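Local coordinates for protein putrescine aminotransferase (PDB 6GWI) that probably transfers amino groups from amines such as putrescine to a carbonyl acceptor, using pyridoxal-5'-phosphate as cofactor, at residues B[88-91]-B[92-95]; B[318-321]-B[322-325]. All coordinates share one frame; numbering follows the deposited sequence.

Contact 1. Residues B[88-91]-B[92-95]; sequences TTHP and PAVR
The His-90 imidazole turns its edge to the backbone nitrogens of Pro-92 and Ala-93, which lie near the ring plane, while Pro-91 CB sits over the centre of one face of the Arg-95 guanidinium, though that arginine is poorly ordered. The setting is a strand-to-helix junction: strand 88-89 ends, His-90 occupies the N-cap position, and helix 91-103 starts on two consecutive prolines. Proline suits these places because the backbone nitrogens of a first helical turn have no carbonyl one turn earlier to bond to, and the ring already holds phi near its helical value.

With CG lying between the backbone N and the carbonyl carbon (chi1 46°), the His-90 ring is carried alongside the new helix. There CE1 is 3.3 Å from Ala-93 CB, where a small methyl suits the close approach, and ND1 is 3.4 Å from Pro-92 CD, which meets the ring obliquely. Cutting the imidazole back to the methyl of an alanine here is likely to open a gap beside Ala-93 CB and Pro-92 CD and leave Pro-324, which the ring also touches, without that neighbour.

Two nearly straight backbone bonds of the i to i+4 kind open the helix: Val-94 N to His-90 O at 3.2 Å (168°), and Arg-95 N to Pro-91 O at 3.0 Å. The second subunit closes over the junction: its Val-33 packs on His-90 and Pro-91, and Thr-89 OG1 is hydrogen-bonded to its Asp-11. That same OG1 also lies 3.6 Å from Val-94 CG2.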
ATOM      1  N   THR B  88      17.501  11.294  -0.513  1.00 29.07           N
ATOM      2  CA  THR B  88      17.572  11.071  -1.948  1.00 26.48           C
ATOM      3  C   THR B  88      16.221  11.312  -2.603  1.00 20.70           C
ATOM      4  O   THR B  88      15.166  11.125  -1.991  1.00 22.07           O
ATOM      5  CB  THR B  88      18.002   9.634  -2.302  1.00 26.78           C
ATOM      6  OG1 THR B  88      17.314   8.706  -1.450  1.00 28.11           O
ATOM      7  CG2 THR B  88      19.502   9.458  -2.173  1.00 29.84           C
ATOM      8  N   THR B  89      16.276  11.705  -3.873  1.00 21.35           N
ATOM      9  CA  THR B  89      15.116  11.728  -4.751  1.00 22.80           C
ATOM     10  C   THR B  89      15.573  11.217  -6.113  1.00 22.67           C
ATOM     11  O   THR B  89      16.718  10.790  -6.285  1.00 23.17           O
ATOM     12  CB  THR B  89      14.501  13.133  -4.834  1.00 24.23           C
ATOM     13  OG1 THR B  89      13.240  13.063  -5.517  1.00 21.52           O
ATOM     14  CG2 THR B  89      15.426  14.100  -5.573  1.00 27.16           C
ATOM     15  N   HIS B  90      14.673  11.251  -7.089  1.00 24.89           N
ATOM     16  CA  HIS B  90      15.020  10.887  -8.455  1.00 28.93           C
ATOM     17  C   HIS B  90      14.178  11.718  -9.402  1.00 20.08           C
ATOM     18  O   HIS B  90      13.174  12.316  -8.985  1.00 22.36           O
ATOM     19  CB  HIS B  90      14.825   9.385  -8.706  1.00 25.07           C
ATOM     20  CG  HIS B  90      13.530   8.844  -8.186  1.00 29.21           C
ATOM     21  ND1 HIS B  90      12.312   9.186  -8.728  1.00 32.76           N
ATOM     22  CD2 HIS B  90      13.264   7.981  -7.177  1.00 37.20           C
ATOM     23  CE1 HIS B  90      11.349   8.556  -8.078  1.00 34.72           C
ATOM     24  NE2 HIS B  90      11.900   7.821  -7.128  1.00 26.60           N
ATOM     25  N   PRO B  91      14.554  11.803 -10.678  1.00 27.65           N
ATOM     26  CA  PRO B  91      13.904  12.757 -11.600  1.00 34.53           C
ATOM     27  C   PRO B  91      12.404  12.534 -11.719  1.00 33.67           C
ATOM     28  O   PRO B  91      11.640  13.510 -11.768  1.00 25.12           O
ATOM     29  CB  PRO B  91      14.614  12.503 -12.940  1.00 31.08           C
ATOM     30  CG  PRO B  91      15.956  11.980 -12.557  1.00 28.28           C
ATOM     31  CD  PRO B  91      15.747  11.178 -11.290  1.00 33.56           C
ATOM     32  N   PRO B  92      11.931  11.284 -11.804  1.00 26.57           N
ATOM     33  CA  PRO B  92      10.472  11.092 -11.908  1.00 28.42           C
ATOM     34  C   PRO B  92       9.707  11.660 -10.725  1.00 21.76           C
ATOM     35  O   PRO B  92       8.690  12.337 -10.917  1.00 21.31           O
ATOM     36  CB  PRO B  92      10.327   9.567 -12.012  1.00 30.97           C
ATOM     37  CG  PRO B  92      11.620   9.122 -12.625  1.00 36.50           C
ATOM     38  CD  PRO B  92      12.658  10.012 -11.987  1.00 33.78           C
ATOM     39  N   ALA B  93      10.177  11.412  -9.501  1.00 21.16           N
ATOM     40  CA  ALA B  93       9.512  11.972  -8.330  1.00 26.54           C
ATOM     41  C   ALA B  93       9.469  13.493  -8.399  1.00 24.62           C
ATOM     42  O   ALA B  93       8.419  14.108  -8.178  1.00 20.42           O
ATOM     43  CB  ALA B  93      10.232  11.521  -7.059  1.00 21.09           C
ATOM     44  N   VAL B  94      10.598  14.117  -8.737  1.00 19.38           N
ATOM     45  CA  VAL B  94      10.654  15.574  -8.798  1.00 19.79           C
ATOM     46  C   VAL B  94       9.628  16.097  -9.794  1.00 22.48           C
ATOM     47  O   VAL B  94       8.821  16.982  -9.485  1.00 22.64           O
ATOM     48  CB  VAL B  94      12.076  16.039  -9.168  1.00 25.26           C
ATOM     49  CG1 VAL B  94      12.136  17.564  -9.308  1.00 27.51           C
ATOM     50  CG2 VAL B  94      13.080  15.547  -8.140  1.00 31.07           C
ATOM     51  N   ARG B  95       9.650  15.554 -11.011  1.00 20.65           N
ATOM     52  CA  ARG B  95       8.782  16.049 -12.073  1.00 24.52           C
ATOM     53  C   ARG B  95       7.313  15.755 -11.785  1.00 21.32           C
ATOM     54  O   ARG B  95       6.447  16.591 -12.068  1.00 22.49           O
ATOM     55  CB  ARG B  95       9.234  15.439 -13.403  1.00 32.97           C
ATOM     56  CG  ARG B  95      10.627  15.932 -13.824  1.00 42.67           C
ATOM     57  CD  ARG B  95      11.111  15.352 -15.148  1.00109.31           C
ATOM     58  NE  ARG B  95      11.186  13.893 -15.105  1.00119.70           N
ATOM     59  CZ  ARG B  95      12.070  13.156 -15.775  1.00101.53           C
ATOM     60  NH1 ARG B  95      12.987  13.729 -16.545  1.00107.22           N
ATOM     61  NH2 ARG B  95      12.041  11.835 -15.663  1.00 64.54           N
TER

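Contact 2. Residues B[318-321]-B[322-325]. With PLP (pyridoxal-5'-phosphate), chain C.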
ATOM      1  N   PHE B 318       6.885   4.625   2.903  1.00 21.64           N
ATOM      2  CA  PHE B 318       6.849   3.281   2.342  1.00 19.70           C
ATOM      3  C   PHE B 318       7.997   3.070   1.368  1.00 17.94           C
ATOM      4  O   PHE B 318       8.381   3.981   0.629  1.00 19.15           O
ATOM      5  CB  PHE B 318       5.502   3.042   1.648  1.00 25.10           C
ATOM      6  CG  PHE B 318       4.320   3.375   2.518  1.00 22.55           C
ATOM      7  CD1 PHE B 318       3.808   2.443   3.408  1.00 22.29           C
ATOM      8  CD2 PHE B 318       3.748   4.637   2.476  1.00 18.22           C
ATOM      9  CE1 PHE B 318       2.731   2.760   4.221  1.00 23.22           C
ATOM     10  CE2 PHE B 318       2.675   4.958   3.291  1.00 19.10           C
ATOM     11  CZ  PHE B 318       2.167   4.018   4.159  1.00 20.51           C
ATOM     12  N   THR B 319       8.533   1.849   1.375  1.00 17.98           N
ATOM     13  CA  THR B 319       9.619   1.449   0.490  1.00 17.53           C
ATOM     14  C   THR B 319       9.380   1.936  -0.934  1.00 22.95           C
ATOM     15  O   THR B 319      10.292   2.465  -1.579  1.00 20.21           O
ATOM     16  CB  THR B 319       9.774  -0.079   0.519  1.00 21.96           C
ATOM     17  OG1 THR B 319      10.146  -0.506   1.836  1.00 21.69           O
ATOM     18  CG2 THR B 319      10.825  -0.537  -0.462  1.00 20.46           C
ATOM     19  N   TYR B 320       8.156   1.780  -1.429  1.00 14.25           N
ATOM     20  CA  TYR B 320       7.830   2.119  -2.807  1.00 21.18           C
ATOM     21  C   TYR B 320       7.210   3.506  -2.943  1.00 25.20           C
ATOM     22  O   TYR B 320       6.656   3.828  -4.000  1.00 18.00           O
ATOM     23  CB  TYR B 320       6.914   1.042  -3.391  1.00 24.57           C
ATOM     24  CG  TYR B 320       7.591  -0.318  -3.488  1.00 25.84           C
ATOM     25  CD1 TYR B 320       8.903  -0.428  -3.936  1.00 27.32           C
ATOM     26  CD2 TYR B 320       6.928  -1.487  -3.121  1.00 24.06           C
ATOM     27  CE1 TYR B 320       9.535  -1.657  -4.026  1.00 29.15           C
ATOM     28  CE2 TYR B 320       7.555  -2.728  -3.210  1.00 17.11           C
ATOM     29  CZ  TYR B 320       8.859  -2.802  -3.666  1.00 25.90           C
ATOM     30  OH  TYR B 320       9.496  -4.020  -3.758  1.00 27.48           O
ATOM     31  N   SER B 321       7.297   4.334  -1.902  1.00 13.97           N
ATOM     32  CA  SER B 321       6.927   5.739  -2.025  1.00 22.18           C
ATOM     33  C   SER B 321       7.737   6.390  -3.136  1.00 23.96           C
ATOM     34  O   SER B 321       8.972   6.340  -3.123  1.00 19.81           O
ATOM     35  CB  SER B 321       7.164   6.481  -0.711  1.00 24.29           C
ATOM     36  OG  SER B 321       6.275   6.058   0.303  1.00 23.54           O
ATOM     37  N   GLY B 322       7.045   6.995  -4.095  1.00 19.23           N
ATOM     38  CA  GLY B 322       7.709   7.682  -5.178  1.00 24.67           C
ATOM     39  C   GLY B 322       8.320   6.784  -6.225  1.00 26.27           C
ATOM     40  O   GLY B 322       9.093   7.274  -7.054  1.00 21.11           O
ATOM     41  N   HIS B 323       8.002   5.488  -6.214  1.00 21.26           N
ATOM     42  CA  HIS B 323       8.630   4.524  -7.113  1.00 28.15           C
ATOM     43  C   HIS B 323       8.882   5.137  -8.484  1.00 24.82           C
ATOM     44  O   HIS B 323       7.929   5.544  -9.160  1.00 19.58           O
ATOM     45  CB  HIS B 323       7.756   3.279  -7.261  1.00 27.38           C
ATOM     46  CG  HIS B 323       8.446   2.143  -7.945  1.00 25.43           C
ATOM     47  ND1 HIS B 323       8.699   2.135  -9.300  1.00 19.21           N
ATOM     48  CD2 HIS B 323       8.954   0.986  -7.459  1.00 24.99           C
ATOM     49  CE1 HIS B 323       9.328   1.017  -9.620  1.00 25.06           C
ATOM     50  NE2 HIS B 323       9.494   0.303  -8.522  1.00 22.58           N
ATOM     51  N   PRO B 324      10.138   5.220  -8.937  1.00 22.32           N
ATOM     52  CA  PRO B 324      10.419   6.039 -10.127  1.00 17.69           C
ATOM     53  C   PRO B 324       9.726   5.553 -11.389  1.00 20.56           C
ATOM     54  O   PRO B 324       9.332   6.380 -12.219  1.00 22.86           O
ATOM     55  CB  PRO B 324      11.948   5.962 -10.252  1.00 27.90           C
ATOM     56  CG  PRO B 324      12.328   4.706  -9.531  1.00 21.09           C
ATOM     57  CD  PRO B 324      11.352   4.569  -8.409  1.00 22.56           C
ATOM     58  N   THR B 325       9.549   4.241 -11.564  1.00 19.72           N
ATOM     59  CA  THR B 325       8.846   3.761 -12.751  1.00 24.59           C
ATOM     60  C   THR B 325       7.359   4.089 -12.675  1.00 22.26           C
ATOM     61  O   THR B 325       6.760   4.514 -13.670  1.00 22.70           O
ATOM     62  CB  THR B 325       9.065   2.259 -12.926  1.00 25.22           C
ATOM     63  OG1 THR B 325      10.467   1.998 -13.077  1.00 22.27           O
ATOM     64  CG2 THR B 325       8.329   1.740 -14.161  1.00 19.96           C
TER
HETATM   65  N1  PLP C 501       8.058  -5.421   7.363  1.00 15.50           N
HETATM   66  C2  PLP C 501       9.435  -5.395   7.334  1.00 23.72           C
HETATM   67  C2A PLP C 501      10.200  -6.435   8.102  1.00 15.75           C
HETATM   68  C3  PLP C 501      10.098  -4.413   6.595  1.00 28.11           C
HETATM   69  O3  PLP C 501      11.469  -4.397   6.579  1.00 29.36           O
HETATM   70  C4  PLP C 501       9.374  -3.455   5.880  1.00 24.14           C
HETATM   71  C4A PLP C 501      10.026  -2.771   4.707  1.00 27.24           C
HETATM   72  C5  PLP C 501       7.981  -3.498   5.926  1.00 20.05           C
HETATM   73  C6  PLP C 501       7.331  -4.479   6.664  1.00 18.81           C
HETATM   74  C5A PLP C 501       7.152  -2.478   5.180  1.00 26.88           C
HETATM   75  O4P PLP C 501       7.145  -2.700   3.787  1.00 21.44           O
HETATM   76  P   PLP C 501       6.726  -1.476   2.824  1.00 19.76           P
HETATM   77  O1P PLP C 501       7.745  -0.369   2.983  1.00 18.58           O
HETATM   78  O2P PLP C 501       5.353  -0.977   3.229  1.00 15.87           O
HETATM   79  O3P PLP C 501       6.718  -1.962   1.389  1.00 18.78           O
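His-323 lies side by side with Tyr-320, and its side chain can be followed outward atom by atom. CB rests 3.5 Å from Tyr-320 O. CG stands anti to the backbone N (chi1 -169°), which brings CD2 to 3.8 Å from Tyr-320 CD1; the two ring planes are inclined at 61°. On the other branch, ND1 accepts a weak capping bond from Thr-325 N at 3.2 Å, standing in for a missing carbonyl at the N-cap of helix 324-339. At the tip, NE2 bonds to Gly-290 O of the second subunit, so both ring nitrogens are used.

The backbone here makes two successive turns. A type I turn closes from Phe-318 to Ser-321, strengthened where Ser-321 OG accepts from Phe-318 N. A type II turn follows, with His-323 N bonded to Tyr-320 O at 3.1 Å; Gly-322 fits its positive phi, since a CB there would crowd Ser-321 O.

The first turn presents Thr-319 to the cofactor: its N and its OG1 both donate to PLP O1P, at 2.9 and 2.7 Å. Gly-117 N and Ser-118 OG of the second subunit also hydrogen-bond this PLP, so both subunits build the site, as in the interface active sites of dimeric class-III (fold type I) aminotransferases.

In the fold
Contacts 1 and 2 are two helix starts lying against each other, far apart in sequence but with centres only about 10 Å apart. The N-cap histidine of 88-95 reaches into 318-325: His-90 CE1 is 2.8 Å from Gly-322 O and 3.4 Å from Pro-324 CA. Beside it, Pro-92 CB approaches Pro-324 O to 3.3 Å, so helix 91-103 packs by its first turn on that of helix 324-339. Contact 2 touches the cofactor directly, whereas the His-90 side chain remains about 14 Å from a bound PLP, so contact 1 meets the site only through 318-325. Both also touch the second subunit, placing them at the dimer interface.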